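Local structure of tyrosine--tRNA ligase, mitochondrial (Emericella nidulans, 5IHX) at residues E28-K33 / F61-V66; G151-Y156 / F363-H368; D322-Y327 / R353-A358. The protein probably attaches L-tyrosine to its cognate mitochondrial tRNA at the expense of ATP. All blocks are in the same frame, centred on the assembly; numbering follows the deposited sequence.

Interactions 1 and 2 are partly buried and centre on salt bridges; interaction 3 is buried and apolar. Interaction 1 joins the ends of helices 16-30 and 54-63 near the surface, where an isoleucine-threonine contact accompanies a salt bridge of less sure geometry. Interaction 2 is almost wholly ionic and ties the end of helix 126-153 to helix 354-368. Interaction 3 sets a valine of helix 321-331 against the start of that same helix 354-368, without a hydrogen bond between its segments. Interactions 2 and 3 are therefore neighbours, their centres about 17 Å apart, whereas the centre of interaction 1 lies about 26 and 31 Å from theirs, in the part of the chain that leads into strand 68-72.

Interaction 1 of 3, residues E28-K33 / F61-V66; sequences EIKEGK and FTEKRV
The carboxylate of Glu63 is the flat group that takes part here, and the amine of Lys30 meets it from the oxygen end rather than over a face. NZ of Lys30 lies 2.7 Å from OE2 of Glu63 in a salt bridge whose hydrogen bond is weak. The position of OE2 is itself less sure, because it sits too close to its neighbour in the model, so the length of the ion pair is doubtful. The two side chains lie roughly perpendicular: the lysine runs out extended, while the glutamate folds back at its second torsion (chi2 -61°).

One residue earlier on each helix, Ile29 and Thr62 run antiparallel, side by side. Their CA atoms, 7.2 Å apart, mark the closest backbone approach. CG2 of Ile29 rests 4.0 Å from OG1 of Thr62, and CD1 of Ile29 comes within 4.1 Å of CG2 of Thr62. With chi1 at -62°, the Thr62 methyl stands opposite the backbone nitrogen and faces the isoleucine, whereas OG1 turns back along its own helix and bonds to the carbonyl of His58.

Both helices end here, 16-30 in a Schellman motif with Gly32 at positive phi. Ile29 also packs on Glu39 of helix 37-44, and Thr62 reaches Ala26 and Ser36. Beyond Lys64 the chain turns into strand 68-72 of the central sheet, which carries Tyr69, Gly71 and Val72 of the tyrosine pocket.

Interaction 2 of 3, residues G151-Y156 / F363-H368; sequences GEKHGY and FVELIH
Lys153 and Glu365 are both stretched out, and the extended lysine comes in obliquely from one side of the glutamate's carboxylate plane, its CD nearer OE2 and its amine reaching OE1 from a little above that plane. NZ of Lys153 forms a salt bridge with OE1 of Glu365; the modelled separation of 2.4 Å is very short, so the exact length is doubtful. Further back along the lysine, CD of Lys153 lies 3.2 Å from OE2 of Glu365, so that the aliphatic part of the chain meets the second oxygen. In both residues CG stands opposite the backbone nitrogen (chi1 159° for Lys153, 178° for Glu365), which sends each chain straight out from its helix toward the other.

Lys153 is in the last turn of helix 126-153, which lies on the crossover between parallel strands 100-104 and 164-168 of the Rossmann-type catalytic fold. The helix closes in a Schellman motif, with Gly155 at positive phi and Tyr156 N bonded back to Gly151 O. Glu365 belongs to helix 354-368, in the helical region that follows the sheet.

A second carboxylate shares the lysine amine, that of Glu362, which also accepts a bond from NE2 of His154. CG of Lys153 lies 3.9 Å over one face of the His154 ring, offset toward its rim. From the same helix as Lys153, Arg149 donates to the carbonyls of Glu365 and Leu366.

Interaction 3 of 3, residues D322-Y327 / R353-A358; sequences DAVERY and RVAQHA
Val324 and Gln356 bring the two backbones closest, their CA atoms 6.2 Å apart. Val324 lies in helix 321-331, and segment 353-358 opens helix 354-368, with Arg353 at the N-cap in a positive-phi conformation (55°). The small Ala355 lies at the interface, its CB directed at the valine.

Val324 supplies the side chain that bridges to this helix start. CG2 of Val324 lies 3.6 Å from CB of Ala355 and also meets its carbonyl carbon, while CG1 of Val324 comes to 3.8 Å from the same Ala355 methyl. With chi1 at 66°, CG1 takes the crowded position between the backbone nitrogen and the carbonyl carbon, which lets both methyls reach Ala355.

The valine also lies over one face of the Gln356 amide: CG2 of Val324 sits 4.0 Å from CD of Gln356, and CB of Val324 is 4.0 Å from NE2 of Gln356. A bend at chi2 (89°) turns the glutamine crosswise to the valine. Its amide is held by bonds to other parts of the chain, NE2 to Thr319 O and Asp321 OD2, and OE1 to Gln346 NE2, which would limit its rotation over the valine.

Ile342 of helix 336-348 packs on Ala355 as well. The contact is thus interior helix-to-helix packing in the all-helical region that follows the Rossmann-type domain in tyrosyl-tRNA synthetases.

Interaction 1 of 3, residues E28-K33 / F61-V66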
loop_
_atom_site.group_PDB
_atom_site.type_symbol
_atom_site.label_atom_id
_atom_site.label_comp_id
_atom_site.label_asym_id
_atom_site.label_seq_id
_atom_site.Cartn_x
_atom_site.Cartn_y
_atom_site.Cartn_z
ATOM N N GLU A 28 -41.497 -6.314 -20.786
ATOM C CA GLU A 28 -41.510 -7.286 -21.871
ATOM C C GLU A 28 -40.673 -8.514 -21.524
ATOM O O GLU A 28 -40.980 -9.621 -21.964
ATOM C CB GLU A 28 -41.011 -6.646 -23.167
ATOM C CG GLU A 28 -41.933 -5.557 -23.702
ATOM C CD GLU A 28 -41.403 -4.895 -24.959
ATOM O OE1 GLU A 28 -40.397 -5.382 -25.514
ATOM O OE2 GLU A 28 -41.996 -3.884 -25.391
ATOM N N ILE A 29 -39.622 -8.323 -20.732
ATOM C CA ILE A 29 -38.788 -9.446 -20.319
ATOM C C ILE A 29 -39.540 -10.349 -19.349
ATOM O O ILE A 29 -39.511 -11.574 -19.478
ATOM C CB ILE A 29 -37.472 -8.966 -19.667
ATOM C CG1 ILE A 29 -36.522 -8.422 -20.733
ATOM C CG2 ILE A 29 -36.784 -10.104 -18.909
ATOM C CD1 ILE A 29 -35.399 -7.564 -20.177
ATOM N N LYS A 30 -40.209 -9.739 -18.377
ATOM C CA LYS A 30 -40.964 -10.488 -17.382
ATOM C C LYS A 30 -42.165 -11.187 -18.014
ATOM O O LYS A 30 -42.629 -12.214 -17.522
ATOM C CB LYS A 30 -41.430 -9.561 -16.258
ATOM C CG LYS A 30 -40.302 -8.897 -15.489
ATOM C CD LYS A 30 -40.823 -7.739 -14.655
ATOM C CE LYS A 30 -39.692 -6.945 -14.029
ATOM N NZ LYS A 30 -40.207 -5.777 -13.262
ATOM N N GLU A 31 -42.660 -10.616 -19.107
ATOM C CA GLU A 31 -43.826 -11.149 -19.801
ATOM C C GLU A 31 -43.443 -12.153 -20.892
ATOM O O GLU A 31 -44.304 -12.635 -21.628
ATOM C CB GLU A 31 -44.652 -10.002 -20.388
ATOM C CG GLU A 31 -45.344 -9.163 -19.318
ATOM C CD GLU A 31 -46.202 -8.053 -19.893
ATOM O OE1 GLU A 31 -46.145 -7.821 -21.119
ATOM O OE2 GLU A 31 -46.938 -7.411 -19.112
ATOM N N GLY A 32 -42.151 -12.454 -20.993
ATOM C CA GLY A 32 -41.660 -13.469 -21.909
ATOM C C GLY A 32 -41.612 -13.071 -23.373
ATOM O O GLY A 32 -41.595 -13.936 -24.250
ATOM N N LYS A 33 -41.592 -11.769 -23.640
ATOM C CA LYS A 33 -41.552 -11.259 -25.008
ATOM C C LYS A 33 -40.143 -10.843 -25.422
ATOM O O LYS A 33 -39.867 -10.646 -26.604
ATOM C CB LYS A 33 -42.495 -10.067 -25.159
ATOM C CG LYS A 33 -43.966 -10.416 -25.060
ATOM C CD LYS A 33 -44.810 -9.159 -25.095
ATOM C CE LYS A 33 -46.292 -9.471 -25.107
ATOM N NZ LYS A 33 -47.092 -8.221 -25.043
ATOM N N PHE A 61 -29.923 -6.463 -14.408
ATOM C CA PHE A 61 -29.868 -6.062 -15.809
ATOM C C PHE A 61 -31.257 -5.826 -16.389
ATOM O O PHE A 61 -31.424 -5.017 -17.300
ATOM C CB PHE A 61 -29.127 -7.110 -16.638
ATOM C CG PHE A 61 -27.634 -6.954 -16.612
ATOM C CD1 PHE A 61 -27.027 -5.908 -17.289
ATOM C CD2 PHE A 61 -26.838 -7.845 -15.915
ATOM C CE1 PHE A 61 -25.655 -5.754 -17.270
ATOM C CE2 PHE A 61 -25.462 -7.699 -15.894
ATOM C CZ PHE A 61 -24.870 -6.652 -16.572
ATOM N N THR A 62 -32.251 -6.538 -15.871
ATOM C CA THR A 62 -33.624 -6.338 -16.316
ATOM C C THR A 62 -34.110 -4.952 -15.905
ATOM O O THR A 62 -34.672 -4.218 -16.716
ATOM C CB THR A 62 -34.571 -7.408 -15.738
ATOM O OG1 THR A 62 -34.169 -8.705 -16.192
ATOM C CG2 THR A 62 -36.015 -7.151 -16.169
ATOM N N GLU A 63 -33.884 -4.601 -14.642
ATOM C CA GLU A 63 -34.424 -3.367 -14.075
ATOM C C GLU A 63 -33.590 -2.123 -14.378
ATOM O O GLU A 63 -34.132 -1.022 -14.456
ATOM C CB GLU A 63 -34.566 -3.514 -12.557
ATOM C CG GLU A 63 -35.480 -4.652 -12.126
ATOM C CD GLU A 63 -36.902 -4.484 -12.629
ATOM O OE1 GLU A 63 -37.294 -3.342 -12.946
ATOM O OE2 GLU A 63 -37.626 -5.498 -12.713
ATOM N N LYS A 64 -32.282 -2.295 -14.552
ATOM C CA LYS A 64 -31.371 -1.154 -14.660
ATOM C C LYS A 64 -30.421 -1.243 -15.850
ATOM O O LYS A 64 -29.884 -2.307 -16.157
ATOM C CB LYS A 64 -30.550 -1.016 -13.377
ATOM C CG LYS A 64 -31.371 -0.802 -12.116
ATOM C CD LYS A 64 -30.492 -0.863 -10.870
ATOM C CE LYS A 64 -29.487 0.280 -10.823
ATOM N NZ LYS A 64 -28.669 0.246 -9.580
ATOM N N ARG A 65 -30.221 -0.104 -16.506
ATOM C CA ARG A 65 -29.220 0.032 -17.553
ATOM C C ARG A 65 -27.858 0.261 -16.898
ATOM O O ARG A 65 -27.277 1.338 -17.010
ATOM C CB ARG A 65 -29.584 1.193 -18.485
ATOM C CG ARG A 65 -28.724 1.322 -19.732
ATOM C CD ARG A 65 -28.981 2.652 -20.435
ATOM N NE ARG A 65 -30.358 2.785 -20.913
ATOM C CZ ARG A 65 -30.783 2.404 -22.115
ATOM N NH1 ARG A 65 -29.948 1.854 -22.988
ATOM N NH2 ARG A 65 -32.055 2.576 -22.447
ATOM N N VAL A 66 -27.364 -0.758 -16.198
ATOM C CA VAL A 66 -26.155 -0.630 -15.386
ATOM C C VAL A 66 -24.880 -0.656 -16.212
ATOM O O VAL A 66 -24.836 -1.233 -17.301
ATOM C CB VAL A 66 -26.052 -1.752 -14.328
ATOM C CG1 VAL A 66 -27.219 -1.686 -13.378
ATOM C CG2 VAL A 66 -25.966 -3.124 -14.996
#

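Interaction 2 of 3, residues G151-Y156 / F363-H368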
loop_
_atom_site.group_PDB
_atom_site.type_symbol
_atom_site.label_atom_id
_atom_site.label_comp_id
_atom_site.label_asym_id
_atom_site.label_seq_id
_atom_site.Cartn_x
_atom_site.Cartn_y
_atom_site.Cartn_z
ATOM N N GLY A 151 -21.040 -4.427 -35.098
ATOM C CA GLY A 151 -22.421 -4.381 -34.653
ATOM C C GLY A 151 -23.334 -3.872 -35.754
ATOM O O GLY A 151 -24.432 -4.390 -35.952
ATOM N N GLU A 152 -22.874 -2.845 -36.464
ATOM C CA GLU A 152 -23.621 -2.269 -37.580
ATOM C C GLU A 152 -23.940 -3.327 -38.634
ATOM O O GLU A 152 -25.055 -3.375 -39.154
ATOM C CB GLU A 152 -22.835 -1.112 -38.208
ATOM C CG GLU A 152 -23.486 -0.483 -39.439
ATOM C CD GLU A 152 -24.726 0.326 -39.111
ATOM O OE1 GLU A 152 -24.934 0.658 -37.924
ATOM O OE2 GLU A 152 -25.495 0.633 -40.048
ATOM N N LYS A 153 -22.955 -4.160 -38.958
ATOM C CA LYS A 153 -23.144 -5.210 -39.954
ATOM C C LYS A 153 -24.325 -6.108 -39.596
ATOM O O LYS A 153 -25.054 -6.561 -40.475
ATOM C CB LYS A 153 -21.875 -6.060 -40.099
ATOM C CG LYS A 153 -22.132 -7.445 -40.700
ATOM C CD LYS A 153 -20.858 -8.239 -40.927
ATOM C CE LYS A 153 -21.189 -9.633 -41.442
ATOM N NZ LYS A 153 -19.983 -10.446 -41.744
ATOM N N HIS A 154 -24.507 -6.362 -38.303
ATOM C CA HIS A 154 -25.513 -7.313 -37.843
ATOM C C HIS A 154 -26.796 -6.639 -37.354
ATOM O O HIS A 154 -27.587 -7.240 -36.627
ATOM C CB HIS A 154 -24.915 -8.198 -36.747
ATOM C CG HIS A 154 -23.938 -9.204 -37.269
ATOM N ND1 HIS A 154 -24.331 -10.358 -37.912
ATOM C CD2 HIS A 154 -22.583 -9.221 -37.266
ATOM C CE1 HIS A 154 -23.264 -11.046 -38.273
ATOM N NE2 HIS A 154 -22.189 -10.379 -37.890
ATOM N N GLY A 155 -26.998 -5.388 -37.759
ATOM C CA GLY A 155 -28.269 -4.716 -37.549
ATOM C C GLY A 155 -28.382 -3.882 -36.286
ATOM O O GLY A 155 -29.452 -3.343 -35.999
ATOM N N TYR A 156 -27.294 -3.771 -35.531
ATOM C CA TYR A 156 -27.297 -2.952 -34.324
ATOM C C TYR A 156 -26.835 -1.543 -34.670
ATOM O O TYR A 156 -25.646 -1.301 -34.885
ATOM C CB TYR A 156 -26.401 -3.568 -33.245
ATOM C CG TYR A 156 -26.795 -4.983 -32.889
ATOM C CD1 TYR A 156 -27.743 -5.237 -31.907
ATOM C CD2 TYR A 156 -26.231 -6.065 -33.550
ATOM C CE1 TYR A 156 -28.111 -6.533 -31.588
ATOM C CE2 TYR A 156 -26.590 -7.358 -33.239
ATOM C CZ TYR A 156 -27.531 -7.589 -32.261
ATOM O OH TYR A 156 -27.890 -8.882 -31.958
ATOM N N PHE A 363 -14.874 -13.538 -37.127
ATOM C CA PHE A 363 -13.952 -13.014 -36.134
ATOM C C PHE A 363 -12.853 -12.185 -36.785
ATOM O O PHE A 363 -12.418 -11.178 -36.226
ATOM C CB PHE A 363 -13.332 -14.138 -35.305
ATOM C CG PHE A 363 -12.545 -13.640 -34.130
ATOM C CD1 PHE A 363 -13.190 -13.237 -32.974
ATOM C CD2 PHE A 363 -11.165 -13.551 -34.187
ATOM C CE1 PHE A 363 -12.471 -12.767 -31.892
ATOM C CE2 PHE A 363 -10.443 -13.084 -33.110
ATOM C CZ PHE A 363 -11.096 -12.691 -31.962
ATOM N N VAL A 364 -12.402 -12.601 -37.964
ATOM C CA VAL A 364 -11.402 -11.826 -38.691
ATOM C C VAL A 364 -12.005 -10.488 -39.111
ATOM O O VAL A 364 -11.335 -9.460 -39.054
ATOM C CB VAL A 364 -10.860 -12.586 -39.918
ATOM C CG1 VAL A 364 -10.087 -11.648 -40.849
ATOM C CG2 VAL A 364 -9.962 -13.727 -39.475
ATOM N N GLU A 365 -13.268 -10.496 -39.527
ATOM C CA GLU A 365 -13.929 -9.250 -39.899
ATOM C C GLU A 365 -14.034 -8.321 -38.696
ATOM O O GLU A 365 -13.783 -7.121 -38.814
ATOM C CB GLU A 365 -15.319 -9.503 -40.484
ATOM C CG GLU A 365 -16.047 -8.207 -40.837
ATOM C CD GLU A 365 -17.342 -8.432 -41.597
ATOM O OE1 GLU A 365 -17.738 -9.601 -41.780
ATOM O OE2 GLU A 365 -17.960 -7.429 -42.016
ATOM N N LEU A 366 -14.410 -8.875 -37.547
ATOM C CA LEU A 366 -14.510 -8.089 -36.320
ATOM C C LEU A 366 -13.183 -7.421 -35.991
ATOM O O LEU A 366 -13.132 -6.222 -35.755
ATOM C CB LEU A 366 -14.956 -8.964 -35.144
ATOM C CG LEU A 366 -14.809 -8.352 -33.741
ATOM C CD1 LEU A 366 -15.609 -7.060 -33.596
ATOM C CD2 LEU A 366 -15.216 -9.356 -32.670
ATOM N N ILE A 367 -12.104 -8.195 -36.001
ATOM C CA ILE A 367 -10.809 -7.683 -35.570
ATOM C C ILE A 367 -10.120 -6.849 -36.648
ATOM O O ILE A 367 -9.577 -5.783 -36.353
ATOM C CB ILE A 367 -9.865 -8.837 -35.152
ATOM C CG1 ILE A 367 -10.488 -9.679 -34.035
ATOM C CG2 ILE A 367 -8.504 -8.297 -34.719
ATOM C CD1 ILE A 367 -10.750 -8.923 -32.742
ATOM N N HIS A 368 -10.146 -7.329 -37.891
ATOM C CA HIS A 368 -9.316 -6.746 -38.948
ATOM C C HIS A 368 -10.091 -6.143 -40.125
ATOM O O HIS A 368 -9.486 -5.583 -41.039
ATOM C CB HIS A 368 -8.354 -7.812 -39.471
ATOM C CG HIS A 368 -7.360 -8.272 -38.452
ATOM N ND1 HIS A 368 -6.426 -7.429 -37.890
ATOM C CD2 HIS A 368 -7.155 -9.488 -37.887
ATOM C CE1 HIS A 368 -5.687 -8.103 -37.028
ATOM N NE2 HIS A 368 -6.108 -9.357 -37.010
#

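Interaction 3 of 3, residues D322-Y327 / R353-A358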
loop_
_atom_site.group_PDB
_atom_site.type_symbol
_atom_site.label_atom_id
_atom_site.label_comp_id
_atom_site.label_asym_id
_atom_site.label_seq_id
_atom_site.Cartn_x
_atom_site.Cartn_y
_atom_site.Cartn_z
ATOM N N ASP A 322 -16.495 -30.550 -32.396
ATOM C CA ASP A 322 -17.318 -30.581 -31.191
ATOM C C ASP A 322 -17.284 -29.255 -30.423
ATOM O O ASP A 322 -17.944 -29.117 -29.393
ATOM C CB ASP A 322 -16.883 -31.732 -30.271
ATOM C CG ASP A 322 -15.403 -31.689 -29.916
ATOM O OD1 ASP A 322 -14.826 -30.587 -29.826
ATOM O OD2 ASP A 322 -14.814 -32.774 -29.717
ATOM N N ALA A 323 -16.522 -28.287 -30.926
ATOM C CA ALA A 323 -16.401 -26.985 -30.269
ATOM C C ALA A 323 -16.913 -25.824 -31.127
ATOM O O ALA A 323 -17.224 -24.755 -30.602
ATOM C CB ALA A 323 -14.951 -26.738 -29.885
ATOM N N VAL A 324 -17.006 -26.029 -32.438
ATOM C CA VAL A 324 -17.262 -24.919 -33.354
ATOM C C VAL A 324 -18.610 -24.235 -33.103
ATOM O O VAL A 324 -18.716 -23.013 -33.230
ATOM C CB VAL A 324 -17.183 -25.375 -34.833
ATOM C CG1 VAL A 324 -18.296 -26.358 -35.172
ATOM C CG2 VAL A 324 -17.227 -24.163 -35.764
ATOM N N GLU A 325 -19.639 -25.002 -32.759
ATOM C CA GLU A 325 -20.950 -24.407 -32.526
ATOM C C GLU A 325 -20.916 -23.441 -31.351
ATOM O O GLU A 325 -21.471 -22.343 -31.424
ATOM C CB GLU A 325 -22.020 -25.471 -32.280
ATOM C CG GLU A 325 -23.376 -24.859 -31.922
ATOM C CD GLU A 325 -24.515 -25.862 -31.919
ATOM O OE1 GLU A 325 -24.284 -27.041 -32.268
ATOM O OE2 GLU A 325 -25.647 -25.463 -31.566
ATOM N N ARG A 326 -20.281 -23.850 -30.258
ATOM C CA ARG A 326 -20.194 -22.981 -29.095
ATOM C C ARG A 326 -19.354 -21.749 -29.424
ATOM O O ARG A 326 -19.683 -20.641 -29.000
ATOM C CB ARG A 326 -19.612 -23.716 -27.887
ATOM C CG ARG A 326 -19.394 -22.788 -26.705
ATOM C CD ARG A 326 -19.632 -23.464 -25.371
ATOM N NE ARG A 326 -19.785 -22.477 -24.305
ATOM C CZ ARG A 326 -20.141 -22.763 -23.056
ATOM N NH1 ARG A 326 -20.385 -24.018 -22.700
ATOM N NH2 ARG A 326 -20.256 -21.791 -22.163
ATOM N N TYR A 327 -18.277 -21.937 -30.183
ATOM C CA TYR A 327 -17.417 -20.814 -30.559
ATOM C C TYR A 327 -18.165 -19.806 -31.429
ATOM O O TYR A 327 -17.971 -18.599 -31.287
ATOM C CB TYR A 327 -16.168 -21.297 -31.297
ATOM C CG TYR A 327 -15.074 -21.834 -30.399
ATOM C CD1 TYR A 327 -15.357 -22.320 -29.128
ATOM C CD2 TYR A 327 -13.751 -21.837 -30.819
ATOM C CE1 TYR A 327 -14.355 -22.808 -28.308
ATOM C CE2 TYR A 327 -12.743 -22.319 -30.008
ATOM C CZ TYR A 327 -13.049 -22.804 -28.755
ATOM O OH TYR A 327 -12.046 -23.286 -27.945
ATOM N N ARG A 353 -16.079 -27.972 -43.448
ATOM C CA ARG A 353 -15.749 -26.925 -42.481
ATOM C C ARG A 353 -16.588 -25.665 -42.694
ATOM O O ARG A 353 -16.088 -24.550 -42.561
ATOM C CB ARG A 353 -14.260 -26.571 -42.556
ATOM C CG ARG A 353 -13.309 -27.737 -42.312
ATOM C CD ARG A 353 -12.580 -27.613 -40.981
ATOM N NE ARG A 353 -12.043 -28.896 -40.530
ATOM C CZ ARG A 353 -11.447 -29.096 -39.356
ATOM N NH1 ARG A 353 -11.304 -28.097 -38.494
ATOM N NH2 ARG A 353 -10.993 -30.301 -39.043
ATOM N N VAL A 354 -17.864 -25.841 -43.026
ATOM C CA VAL A 354 -18.757 -24.705 -43.231
ATOM C C VAL A 354 -18.872 -23.876 -41.955
ATOM O O VAL A 354 -18.874 -22.646 -42.003
ATOM C CB VAL A 354 -20.164 -25.161 -43.683
ATOM C CG1 VAL A 354 -21.143 -23.986 -43.710
ATOM C CG2 VAL A 354 -20.093 -25.840 -45.046
ATOM N N ALA A 355 -18.955 -24.556 -40.817
ATOM C CA ALA A 355 -19.105 -23.878 -39.539
ATOM C C ALA A 355 -17.808 -23.173 -39.150
ATOM O O ALA A 355 -17.826 -22.035 -38.685
ATOM C CB ALA A 355 -19.515 -24.866 -38.460
ATOM N N GLN A 356 -16.682 -23.844 -39.361
ATOM C CA GLN A 356 -15.386 -23.282 -39.006
ATOM C C GLN A 356 -15.036 -22.066 -39.862
ATOM O O GLN A 356 -14.461 -21.095 -39.362
ATOM C CB GLN A 356 -14.289 -24.341 -39.143
ATOM C CG GLN A 356 -14.208 -25.336 -37.993
ATOM C CD GLN A 356 -15.089 -26.556 -38.187
ATOM O OE1 GLN A 356 -15.873 -26.630 -39.130
ATOM N NE2 GLN A 356 -14.951 -27.529 -37.293
ATOM N N HIS A 357 -15.388 -22.117 -41.145
ATOM C CA HIS A 357 -15.114 -21.007 -42.056
ATOM C C HIS A 357 -15.963 -19.786 -41.716
ATOM O O HIS A 357 -15.484 -18.657 -41.777
ATOM C CB HIS A 357 -15.356 -21.427 -43.509
ATOM C CG HIS A 357 -14.210 -22.166 -44.123
ATOM N ND1 HIS A 357 -12.994 -21.565 -44.388
ATOM C CD2 HIS A 357 -14.083 -23.451 -44.525
ATOM C CE1 HIS A 357 -12.175 -22.450 -44.919
ATOM N NE2 HIS A 357 -12.812 -23.606 -45.017
ATOM N N ALA A 358 -17.224 -20.015 -41.363
ATOM C CA ALA A 358 -18.106 -18.928 -40.954
ATOM C C ALA A 358 -17.580 -18.280 -39.673
ATOM O O ALA A 358 -17.631 -17.061 -39.519
ATOM C CB ALA A 358 -19.521 -19.436 -40.753
#